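Long-range contacts in arfgap-like finger domain containing protein (Cryptosporidium parvum Iowa II, PDB 2OWA), which probably acts, through this zinc-finger domain, as a GTPase-activating protein for the small GTPase ARF: residues V30-F40 and D93-F104; C62-I73 and K115-I123. One frame throughout, in Å; residues are numbered along the deposited sequence.

Contact 1: residues V30-F40 and D93-F104. With ZN (zinc ion), chain C.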
loop_
_atom_site.group_PDB
_atom_site.type_symbol
_atom_site.label_atom_id
_atom_site.label_comp_id
_atom_site.label_asym_id
_atom_site.label_seq_id
_atom_site.Cartn_x
_atom_site.Cartn_y
_atom_site.Cartn_z
ATOM N N VAL A 30 -4.767 7.864 8.077
ATOM C CA VAL A 30 -4.778 6.483 7.612
ATOM C C VAL A 30 -3.558 5.709 8.171
ATOM O O VAL A 30 -3.677 4.564 8.511
ATOM C CB VAL A 30 -4.958 6.411 6.088
ATOM C CG1 VAL A 30 -4.753 5.002 5.591
ATOM C CG2 VAL A 30 -6.372 6.919 5.724
ATOM N N ARG A 31 -2.414 6.377 8.336
ATOM C CA ARG A 31 -1.210 5.741 8.932
ATOM C C ARG A 31 -1.379 5.421 10.404
ATOM O O ARG A 31 -0.725 4.513 10.903
ATOM C CB ARG A 31 0.036 6.633 8.768
ATOM C CG ARG A 31 0.781 6.428 7.472
ATOM C CD ARG A 31 2.159 7.168 7.467
ATOM N NE ARG A 31 2.150 8.480 8.146
ATOM C CZ ARG A 31 2.169 9.678 7.547
ATOM N NH1 ARG A 31 2.167 9.806 6.214
ATOM N NH2 ARG A 31 2.174 10.777 8.292
ATOM N N ASN A 32 -2.237 6.184 11.090
ATOM C CA ASN A 32 -2.482 6.012 12.517
ATOM C C ASN A 32 -3.430 4.843 12.800
ATOM O O ASN A 32 -3.513 4.402 13.954
ATOM C CB ASN A 32 -2.986 7.333 13.174
ATOM C CG ASN A 32 -3.183 7.222 14.717
ATOM O OD1 ASN A 32 -4.326 7.213 15.228
ATOM N ND2 ASN A 32 -2.071 7.133 15.456
ATOM N N ARG A 33 -4.149 4.349 11.781
ATOM C CA ARG A 33 -4.943 3.085 11.921
ATOM C C ARG A 33 -4.002 2.003 12.417
ATOM O O ARG A 33 -2.908 1.855 11.867
ATOM C CB ARG A 33 -5.606 2.661 10.612
ATOM C CG ARG A 33 -6.660 3.619 10.175
ATOM C CD ARG A 33 -7.461 3.171 8.977
ATOM N NE ARG A 33 -8.351 4.249 8.520
ATOM C CZ ARG A 33 -8.951 4.333 7.333
ATOM N NH1 ARG A 33 -8.801 3.397 6.402
ATOM N NH2 ARG A 33 -9.751 5.360 7.076
ATOM N N PRO A 34 -4.386 1.290 13.501
ATOM C CA PRO A 34 -3.485 0.358 14.208
ATOM C C PRO A 34 -2.745 -0.678 13.347
ATOM O O PRO A 34 -1.543 -0.900 13.560
ATOM C CB PRO A 34 -4.396 -0.338 15.233
ATOM C CG PRO A 34 -5.766 0.148 14.982
ATOM C CD PRO A 34 -5.688 1.412 14.180
ATOM N N GLU A 35 -3.438 -1.326 12.410
ATOM C CA GLU A 35 -2.750 -2.247 11.493
ATOM C C GLU A 35 -1.709 -1.577 10.582
ATOM O O GLU A 35 -0.795 -2.240 10.146
ATOM C CB GLU A 35 -3.743 -3.060 10.646
ATOM C CG GLU A 35 -4.521 -4.123 11.439
ATOM C CD GLU A 35 -3.641 -5.230 12.020
ATOM O OE1 GLU A 35 -2.930 -5.906 11.230
ATOM O OE2 GLU A 35 -3.676 -5.409 13.272
ATOM N N ASN A 36 -1.841 -0.271 10.322
ATOM C CA ASN A 36 -0.900 0.454 9.445
ATOM C C ASN A 36 0.338 1.004 10.164
ATOM O O ASN A 36 1.145 1.715 9.557
ATOM C CB ASN A 36 -1.596 1.586 8.700
ATOM C CG ASN A 36 -2.605 1.096 7.659
ATOM O OD1 ASN A 36 -2.490 -0.013 7.120
ATOM N ND2 ASN A 36 -3.570 1.948 7.338
ATOM N N ARG A 37 0.488 0.655 11.438
ATOM C CA ARG A 37 1.556 1.216 12.292
ATOM C C ARG A 37 2.794 0.319 12.398
ATOM O O ARG A 37 3.774 0.623 13.066
ATOM C CB ARG A 37 0.980 1.577 13.659
ATOM C CG ARG A 37 -0.077 2.672 13.549
ATOM C CD ARG A 37 -0.332 3.304 14.865
ATOM N NE ARG A 37 0.664 4.328 15.217
ATOM C CZ ARG A 37 0.647 4.995 16.368
ATOM N NH1 ARG A 37 -0.305 4.733 17.260
ATOM N NH2 ARG A 37 1.581 5.908 16.636
ATOM N N THR A 38 2.752 -0.771 11.666
ATOM C CA THR A 38 3.895 -1.628 11.522
ATOM C C THR A 38 4.047 -1.971 10.015
ATOM O O THR A 38 3.061 -2.118 9.324
ATOM C CB THR A 38 3.674 -2.856 12.400
ATOM O OG1 THR A 38 4.759 -3.761 12.241
ATOM C CG2 THR A 38 2.395 -3.564 12.035
ATOM N N CYS A 39 5.274 -2.055 9.510
ATOM C CA CYS A 39 5.499 -2.326 8.071
ATOM C C CYS A 39 4.862 -3.659 7.673
ATOM O O CYS A 39 4.967 -4.642 8.408
ATOM C CB CYS A 39 6.985 -2.358 7.778
ATOM S SG CYS A 39 7.494 -3.056 6.218
ATOM N N PHE A 40 4.225 -3.695 6.509
ATOM C CA PHE A 40 3.566 -4.920 6.039
ATOM C C PHE A 40 4.557 -6.091 5.882
ATOM O O PHE A 40 4.186 -7.250 6.102
ATOM C CB PHE A 40 2.824 -4.677 4.704
ATOM C CG PHE A 40 1.940 -5.828 4.286
ATOM C CD1 PHE A 40 0.725 -6.060 4.934
ATOM C CD2 PHE A 40 2.310 -6.660 3.244
ATOM C CE1 PHE A 40 -0.107 -7.142 4.563
ATOM C CE2 PHE A 40 1.462 -7.752 2.860
ATOM C CZ PHE A 40 0.260 -7.965 3.545
ATOM N N ASP A 93 -7.375 4.048 1.375
ATOM C CA ASP A 93 -8.396 4.158 2.394
ATOM C C ASP A 93 -9.164 2.841 2.504
ATOM O O ASP A 93 -9.403 2.357 3.624
ATOM C CB ASP A 93 -9.349 5.312 2.053
ATOM C CG ASP A 93 -10.239 5.721 3.243
ATOM O OD1 ASP A 93 -10.165 5.090 4.328
ATOM O OD2 ASP A 93 -11.035 6.688 3.070
ATOM N N ILE A 94 -9.512 2.240 1.362
ATOM C CA ILE A 94 -10.254 0.945 1.384
ATOM C C ILE A 94 -9.359 -0.278 1.592
ATOM O O ILE A 94 -9.860 -1.375 1.914
ATOM C CB ILE A 94 -11.161 0.743 0.142
ATOM C CG1 ILE A 94 -10.336 0.717 -1.150
ATOM C CG2 ILE A 94 -12.245 1.808 0.069
ATOM C CD1 ILE A 94 -10.133 -0.630 -1.696
ATOM N N GLY A 95 -8.051 -0.086 1.409
ATOM C CA GLY A 95 -7.074 -1.133 1.645
ATOM C C GLY A 95 -6.518 -1.088 3.064
ATOM O O GLY A 95 -7.253 -1.131 4.050
ATOM N N GLY A 96 -5.201 -0.980 3.176
ATOM C CA GLY A 96 -4.555 -0.974 4.486
ATOM C C GLY A 96 -3.875 -2.294 4.770
ATOM O O GLY A 96 -4.168 -3.321 4.130
ATOM N N ASN A 97 -2.946 -2.275 5.724
ATOM C CA ASN A 97 -2.265 -3.507 6.174
ATOM C C ASN A 97 -3.165 -4.602 6.744
ATOM O O ASN A 97 -2.940 -5.762 6.457
ATOM C CB ASN A 97 -1.134 -3.188 7.153
ATOM C CG ASN A 97 0.028 -2.463 6.491
ATOM O OD1 ASN A 97 -0.045 -2.077 5.315
ATOM N ND2 ASN A 97 1.119 -2.250 7.261
ATOM N N GLY A 98 -4.190 -4.244 7.537
ATOM C CA GLY A 98 -5.127 -5.247 8.037
ATOM C C GLY A 98 -5.912 -6.053 6.992
ATOM O O GLY A 98 -5.940 -7.294 7.027
ATOM N N ARG A 99 -6.586 -5.369 6.073
ATOM C CA ARG A 99 -7.262 -6.071 4.982
ATOM C C ARG A 99 -6.334 -7.009 4.156
ATOM O O ARG A 99 -6.735 -8.139 3.810
ATOM C CB ARG A 99 -7.915 -5.052 4.049
ATOM C CG ARG A 99 -8.831 -5.691 3.037
ATOM C CD ARG A 99 -9.581 -4.668 2.269
ATOM N NE ARG A 99 -10.733 -5.264 1.587
ATOM C CZ ARG A 99 -11.609 -4.568 0.857
ATOM N NH1 ARG A 99 -11.491 -3.247 0.731
ATOM N NH2 ARG A 99 -12.622 -5.201 0.270
ATOM N N ALA A 100 -5.133 -6.514 3.825
ATOM C CA ALA A 100 -4.122 -7.282 3.080
ATOM C C ALA A 100 -3.593 -8.513 3.868
ATOM O O ALA A 100 -3.576 -9.633 3.326
ATOM C CB ALA A 100 -2.953 -6.375 2.610
ATOM N N ARG A 101 -3.216 -8.305 5.135
ATOM C CA ARG A 101 -2.816 -9.396 6.035
ATOM C C ARG A 101 -3.947 -10.424 6.083
ATOM O O ARG A 101 -3.697 -11.607 5.977
ATOM C CB ARG A 101 -2.538 -8.897 7.470
ATOM C CG ARG A 101 -1.092 -8.524 7.732
ATOM C CD ARG A 101 -0.987 -7.633 8.988
ATOM N NE ARG A 101 0.257 -6.884 9.024
ATOM C CZ ARG A 101 0.375 -5.690 9.598
ATOM N NH1 ARG A 101 -0.691 -5.153 10.186
ATOM N NH2 ARG A 101 1.550 -5.040 9.587
ATOM N N ASN A 102 -5.182 -9.956 6.178
ATOM C CA ASN A 102 -6.300 -10.871 6.287
ATOM C C ASN A 102 -6.419 -11.712 5.027
ATOM O O ASN A 102 -6.544 -12.926 5.108
ATOM C CB ASN A 102 -7.635 -10.145 6.599
ATOM C CG ASN A 102 -8.860 -11.083 6.464
ATOM O OD1 ASN A 102 -8.911 -12.136 7.084
ATOM N ND2 ASN A 102 -9.829 -10.700 5.644
ATOM N N TYR A 103 -6.381 -11.053 3.860
ATOM C CA TYR A 103 -6.472 -11.755 2.606
ATOM C C TYR A 103 -5.328 -12.775 2.421
ATOM O O TYR A 103 -5.586 -13.950 2.130
ATOM C CB TYR A 103 -6.517 -10.774 1.435
ATOM C CG TYR A 103 -6.484 -11.457 0.084
ATOM C CD1 TYR A 103 -7.648 -11.945 -0.491
ATOM C CD2 TYR A 103 -5.271 -11.643 -0.603
ATOM C CE1 TYR A 103 -7.630 -12.563 -1.713
ATOM C CE2 TYR A 103 -5.249 -12.266 -1.836
ATOM C CZ TYR A 103 -6.428 -12.726 -2.371
ATOM O OH TYR A 103 -6.426 -13.342 -3.572
ATOM N N PHE A 104 -4.099 -12.311 2.588
ATOM C CA PHE A 104 -2.894 -13.148 2.384
ATOM C C PHE A 104 -2.750 -14.315 3.371
ATOM O O PHE A 104 -2.430 -15.417 2.943
ATOM C CB PHE A 104 -1.598 -12.304 2.249
ATOM C CG PHE A 104 -1.505 -11.553 0.933
ATOM C CD1 PHE A 104 -1.499 -12.252 -0.279
ATOM C CD2 PHE A 104 -1.431 -10.145 0.909
ATOM C CE1 PHE A 104 -1.444 -11.567 -1.514
ATOM C CE2 PHE A 104 -1.357 -9.440 -0.288
ATOM C CZ PHE A 104 -1.378 -10.155 -1.521
HETATM ZN ZN ZN C . 9.895 -3.250 6.376
HETATM O O HOH W 1 -7.921 0.607 6.717
HETATM O O HOH W 2 2.723 -8.171 8.139
#
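The backbones of V30-F40 and D93-F104 come closest where the 3-10 turn at E35 and N36 meets the start of helix 97-107, with the CA atoms of E35 and G98 5.2 Å apart. In this ArfGAP zinc-finger domain the first segment carries the chain from helix 20-32 to C39, the first of four cysteines on the zinc ion. N36 joins the two backbones: its OD1 takes the N97 N-H nearly straight (2.7 Å, 169°), while its ND2 holds V30 O. N97 OD1 turns to the backbone N of F57 in strand 56-58. At one end R33, extended from CG to NE, grips D93 end-on: NH1 and NH2 share OD1 in a salt bridge, and NH1 also meets D93 O on an in-plane lone pair. V30 CG2 covers one face of that guanidinium. With CG anti to the backbone N (chi1 -170°), F40 lays its ring edge against helix 97-107; CE1 meets A100 CB at 3.5 Å, and CZ touches F104 CD2. R101 reaches back to the 3-10 turn, N97 CB over one face of its guanidinium, offset to the rim, and NE is bridged by a water to F40 O. R101 NH1 donates twice to E35: to O, on an in-plane lone pair, at 2.9 Å, and in a salt bridge to OE1, met from above the carboxylate plane, at 2.6 Å.

Contact 2: residues C62-I73 and K115-I123. With ZN (zinc ion), chain C.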
loop_
_atom_site.group_PDB
_atom_site.type_symbol
_atom_site.label_atom_id
_atom_site.label_comp_id
_atom_site.label_asym_id
_atom_site.label_seq_id
_atom_site.Cartn_x
_atom_site.Cartn_y
_atom_site.Cartn_z
ATOM N N CYS A 62 12.077 -1.708 3.343
ATOM C CA CYS A 62 11.299 -2.578 2.447
ATOM C C CYS A 62 10.904 -1.860 1.164
ATOM O O CYS A 62 10.812 -2.500 0.131
ATOM C CB CYS A 62 10.076 -3.186 3.161
ATOM S SG CYS A 62 10.636 -4.233 4.515
ATOM N N SER A 63 10.718 -0.535 1.233
ATOM C CA SER A 63 10.443 0.283 0.049
ATOM C C SER A 63 11.522 0.179 -1.039
ATOM O O SER A 63 11.183 0.108 -2.211
ATOM C CB SER A 63 10.218 1.746 0.423
ATOM O OG SER A 63 11.402 2.305 0.996
ATOM N N SER A 64 12.799 0.139 -0.642
ATOM C CA SER A 64 13.903 -0.067 -1.589
ATOM C C SER A 64 13.786 -1.372 -2.301
ATOM O O SER A 64 13.877 -1.392 -3.516
ATOM C CB SER A 64 15.295 0.033 -0.934
ATOM O OG SER A 64 15.519 1.345 -0.463
ATOM N N ASP A 65 13.616 -2.464 -1.558
ATOM C CA ASP A 65 13.371 -3.782 -2.180
ATOM C C ASP A 65 12.233 -3.771 -3.179
ATOM O O ASP A 65 12.379 -4.293 -4.288
ATOM C CB ASP A 65 13.143 -4.880 -1.137
ATOM C CG ASP A 65 14.333 -5.037 -0.166
ATOM O OD1 ASP A 65 15.496 -4.738 -0.539
ATOM O OD2 ASP A 65 14.084 -5.411 0.997
ATOM N N HIS A 66 11.091 -3.207 -2.786
ATOM C CA HIS A 66 9.949 -3.066 -3.693
ATOM C C HIS A 66 10.270 -2.242 -4.941
ATOM O O HIS A 66 9.777 -2.542 -6.008
ATOM C CB HIS A 66 8.761 -2.422 -2.987
ATOM C CG HIS A 66 8.015 -3.359 -2.097
ATOM N ND1 HIS A 66 6.717 -3.741 -2.346
ATOM C CD2 HIS A 66 8.389 -4.001 -0.965
ATOM C CE1 HIS A 66 6.309 -4.565 -1.400
ATOM N NE2 HIS A 66 7.312 -4.742 -0.552
ATOM N N ARG A 67 11.073 -1.198 -4.784
ATOM C CA ARG A 67 11.430 -0.315 -5.900
ATOM C C ARG A 67 12.272 -1.029 -6.978
ATOM O O ARG A 67 12.275 -0.615 -8.141
ATOM C CB ARG A 67 12.135 0.969 -5.392
ATOM C CG ARG A 67 11.186 2.022 -4.769
ATOM C CD ARG A 67 11.879 3.382 -4.469
ATOM N NE ARG A 67 12.949 3.281 -3.466
ATOM C CZ ARG A 67 12.813 3.479 -2.142
ATOM N NH1 ARG A 67 11.644 3.788 -1.599
ATOM N NH2 ARG A 67 13.861 3.357 -1.335
ATOM N N LYS A 68 12.977 -2.087 -6.584
ATOM C CA LYS A 68 13.726 -2.932 -7.527
ATOM C C LYS A 68 12.876 -3.941 -8.295
ATOM O O LYS A 68 13.369 -4.601 -9.191
ATOM C CB LYS A 68 14.812 -3.720 -6.803
ATOM C CG LYS A 68 15.809 -2.916 -6.003
ATOM C CD LYS A 68 16.697 -3.911 -5.228
ATOM C CE LYS A 68 17.281 -3.292 -3.966
ATOM N NZ LYS A 68 17.953 -1.991 -4.266
ATOM N N MET A 69 11.612 -4.098 -7.929
ATOM C CA MET A 69 10.779 -5.121 -8.550
ATOM C C MET A 69 10.077 -4.654 -9.826
ATOM O O MET A 69 9.806 -5.468 -10.711
ATOM C CB MET A 69 9.734 -5.612 -7.561
ATOM C CG MET A 69 10.338 -6.260 -6.336
ATOM S SD MET A 69 9.121 -6.861 -5.153
ATOM C CE MET A 69 8.026 -5.515 -4.953
ATOM N N GLY A 70 9.732 -3.377 -9.921
ATOM C CA GLY A 70 9.082 -2.899 -11.152
ATOM C C GLY A 70 7.589 -2.739 -10.961
ATOM O O GLY A 70 6.944 -3.573 -10.300
ATOM N N VAL A 71 7.042 -1.698 -11.585
ATOM C CA VAL A 71 5.749 -1.153 -11.197
ATOM C C VAL A 71 4.580 -2.103 -11.338
ATOM O O VAL A 71 3.577 -1.949 -10.622
ATOM C CB VAL A 71 5.397 0.199 -11.911
ATOM C CG1 VAL A 71 6.141 1.352 -11.281
ATOM C CG2 VAL A 71 5.651 0.111 -13.381
ATOM N N HIS A 72 4.686 -3.052 -12.275
ATOM C CA HIS A 72 3.648 -4.061 -12.460
ATOM C C HIS A 72 3.591 -5.068 -11.308
ATOM O O HIS A 72 2.556 -5.753 -11.101
ATOM C CB HIS A 72 3.854 -4.773 -13.816
ATOM C CG HIS A 72 5.116 -5.581 -13.894
ATOM N ND1 HIS A 72 6.367 -5.009 -13.861
ATOM C CD2 HIS A 72 5.314 -6.923 -13.978
ATOM C CE1 HIS A 72 7.284 -5.962 -13.911
ATOM N NE2 HIS A 72 6.669 -7.132 -13.976
ATOM N N ILE A 73 4.704 -5.189 -10.579
ATOM C CA ILE A 73 4.761 -6.015 -9.375
ATOM C C ILE A 73 4.343 -5.166 -8.150
ATOM O O ILE A 73 3.370 -5.470 -7.481
ATOM C CB ILE A 73 6.177 -6.624 -9.192
ATOM C CG1 ILE A 73 6.648 -7.330 -10.486
ATOM C CG2 ILE A 73 6.261 -7.489 -7.904
ATOM C CD1 ILE A 73 6.255 -8.773 -10.601
ATOM N N LYS A 115 7.959 -10.866 4.407
ATOM C CA LYS A 115 9.339 -10.429 4.313
ATOM C C LYS A 115 9.967 -10.755 2.959
ATOM O O LYS A 115 10.794 -10.022 2.495
ATOM C CB LYS A 115 10.201 -11.045 5.434
ATOM C CG LYS A 115 11.468 -10.274 5.640
ATOM N N THR A 116 9.592 -11.869 2.336
ATOM C CA THR A 116 10.240 -12.256 1.084
ATOM C C THR A 116 9.601 -11.604 -0.143
ATOM O O THR A 116 10.107 -11.769 -1.277
ATOM C CB THR A 116 10.195 -13.775 0.874
ATOM O OG1 THR A 116 8.835 -14.181 0.794
ATOM C CG2 THR A 116 10.913 -14.518 2.028
ATOM N N LYS A 117 8.460 -10.948 0.087
ATOM C CA LYS A 117 7.646 -10.297 -0.961
ATOM C C LYS A 117 7.154 -11.304 -2.028
ATOM O O LYS A 117 6.748 -10.913 -3.130
ATOM C CB LYS A 117 8.407 -9.128 -1.608
ATOM C CG LYS A 117 8.893 -8.048 -0.636
ATOM C CD LYS A 117 10.416 -8.143 -0.319
ATOM C CE LYS A 117 10.872 -7.035 0.635
ATOM N NZ LYS A 117 10.238 -7.131 2.019
ATOM N N GLU A 118 7.173 -12.587 -1.683
ATOM C CA GLU A 118 6.554 -13.621 -2.534
ATOM C C GLU A 118 5.118 -13.235 -2.850
ATOM O O GLU A 118 4.701 -13.403 -3.982
ATOM C CB GLU A 118 6.639 -15.010 -1.932
ATOM C CG GLU A 118 5.966 -16.165 -2.791
ATOM C CD GLU A 118 6.144 -17.587 -2.155
ATOM O OE1 GLU A 118 7.178 -18.230 -2.369
ATOM O OE2 GLU A 118 5.225 -18.070 -1.445
ATOM N N TYR A 119 4.379 -12.681 -1.889
ATOM C CA TYR A 119 2.996 -12.243 -2.158
ATOM C C TYR A 119 2.893 -11.281 -3.347
ATOM O O TYR A 119 1.970 -11.385 -4.108
ATOM C CB TYR A 119 2.308 -11.636 -0.916
ATOM C CG TYR A 119 2.872 -10.279 -0.542
ATOM C CD1 TYR A 119 2.332 -9.111 -1.064
ATOM C CD2 TYR A 119 3.973 -10.180 0.323
ATOM C CE1 TYR A 119 2.867 -7.842 -0.720
ATOM C CE2 TYR A 119 4.522 -8.916 0.688
ATOM C CZ TYR A 119 3.966 -7.747 0.132
ATOM O OH TYR A 119 4.471 -6.487 0.478
ATOM N N ALA A 120 3.833 -10.343 -3.468
ATOM C CA ALA A 120 3.804 -9.311 -4.482
ATOM C C ALA A 120 3.844 -9.885 -5.901
ATOM O O ALA A 120 3.209 -9.321 -6.792
ATOM C CB ALA A 120 4.952 -8.296 -4.290
ATOM N N SER A 121 4.609 -10.959 -6.107
ATOM C CA SER A 121 4.786 -11.512 -7.467
ATOM C C SER A 121 3.829 -12.664 -7.748
ATOM O O SER A 121 3.781 -13.187 -8.891
ATOM C CB SER A 121 6.238 -11.942 -7.709
ATOM O OG SER A 121 6.674 -12.998 -6.822
ATOM N N SER A 122 3.095 -13.062 -6.709
ATOM C CA SER A 122 2.201 -14.215 -6.774
ATOM C C SER A 122 0.917 -13.921 -7.570
ATOM O O SER A 122 0.472 -12.788 -7.618
ATOM C CB SER A 122 1.842 -14.704 -5.370
ATOM O OG SER A 122 0.903 -13.838 -4.736
ATOM N N ILE A 123 0.320 -14.953 -8.160
ATOM C CA ILE A 123 -1.023 -14.825 -8.734
ATOM C C ILE A 123 -2.074 -14.343 -7.721
ATOM O O ILE A 123 -2.995 -13.602 -8.104
ATOM C CB ILE A 123 -1.479 -16.157 -9.435
ATOM C CG1 ILE A 123 -2.899 -16.025 -9.972
ATOM C CG2 ILE A 123 -1.381 -17.320 -8.484
ATOM C CD1 ILE A 123 -3.005 -16.472 -11.435
HETATM ZN ZN ZN C . 9.895 -3.250 6.376
#
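K117 brings the segment K115-I123 up against helix 60-67, on the side of the ArfGAP zinc finger where C62 holds the metal. K115, in a short 3-10 turn, contributes its carbonyl: O accepts a bond of 3.0 Å from K117 NZ, which comes from above the carbonyl plane. The side chain of K117, bent at chi2 and chi4, runs along the helix, from H66 past D65 to C62. CG packs 3.7 Å from H66 NE2, CE lies against D65 CB at 3.6 Å, and NZ ends 3.8 Å from C62 SG. The ammonium has its salt bridge with D41, whereas D65 OD2 stays 4.3 Å from NZ, beyond a salt bridge. Y119 follows in the weakly bonded helix 118-121. With CG between the backbone N and the carbonyl carbon (chi1 71°), the ring is placed so that OH reaches H66, where it sits at the edge of the imidazole, in its plane, 3.3 Å from H66 CE1. Both residues are tied to D41, Y119 OH through OD1 and H66 NE2 through OD2, while H66 ND1 is hydrogen-bonded to S74 OG. A120 then offers its methyl to the loop after helix 60-67: CB meets I73 CG2 at 3.9 Å and, more loosely, M69 CE. S121 closes the contact, its CB near I73 CD1. The chemistry is thus divided, apolar at A120 and polar around K117, H66 and Y119, which converge on the one carboxylate of D41. Although paired with D41, the K117 ammonium may still offset a little of the negative charge on the zinc-bound C62 thiolate.

In the fold
The two contacts lie about 17 Å apart between centres, yet they meet at the zinc ion and around one tyrosine. Their segments alternate along the chain: 30-40, 62-73, 93-104, then 115-123. C39 of contact 1 and C62 of contact 2 bind the same metal, completed by C42 and C59, while the F40 ring meets Y119 edge-to-face and F104 packs against the same Y119 ring, the planes about 55° apart. Helix 97-107 of contact 1 is followed in the chain by helix 118-121 of contact 2. The zinc site and this aromatic cluster therefore tie the finger to the helices that follow it, within a single ArfGAP domain.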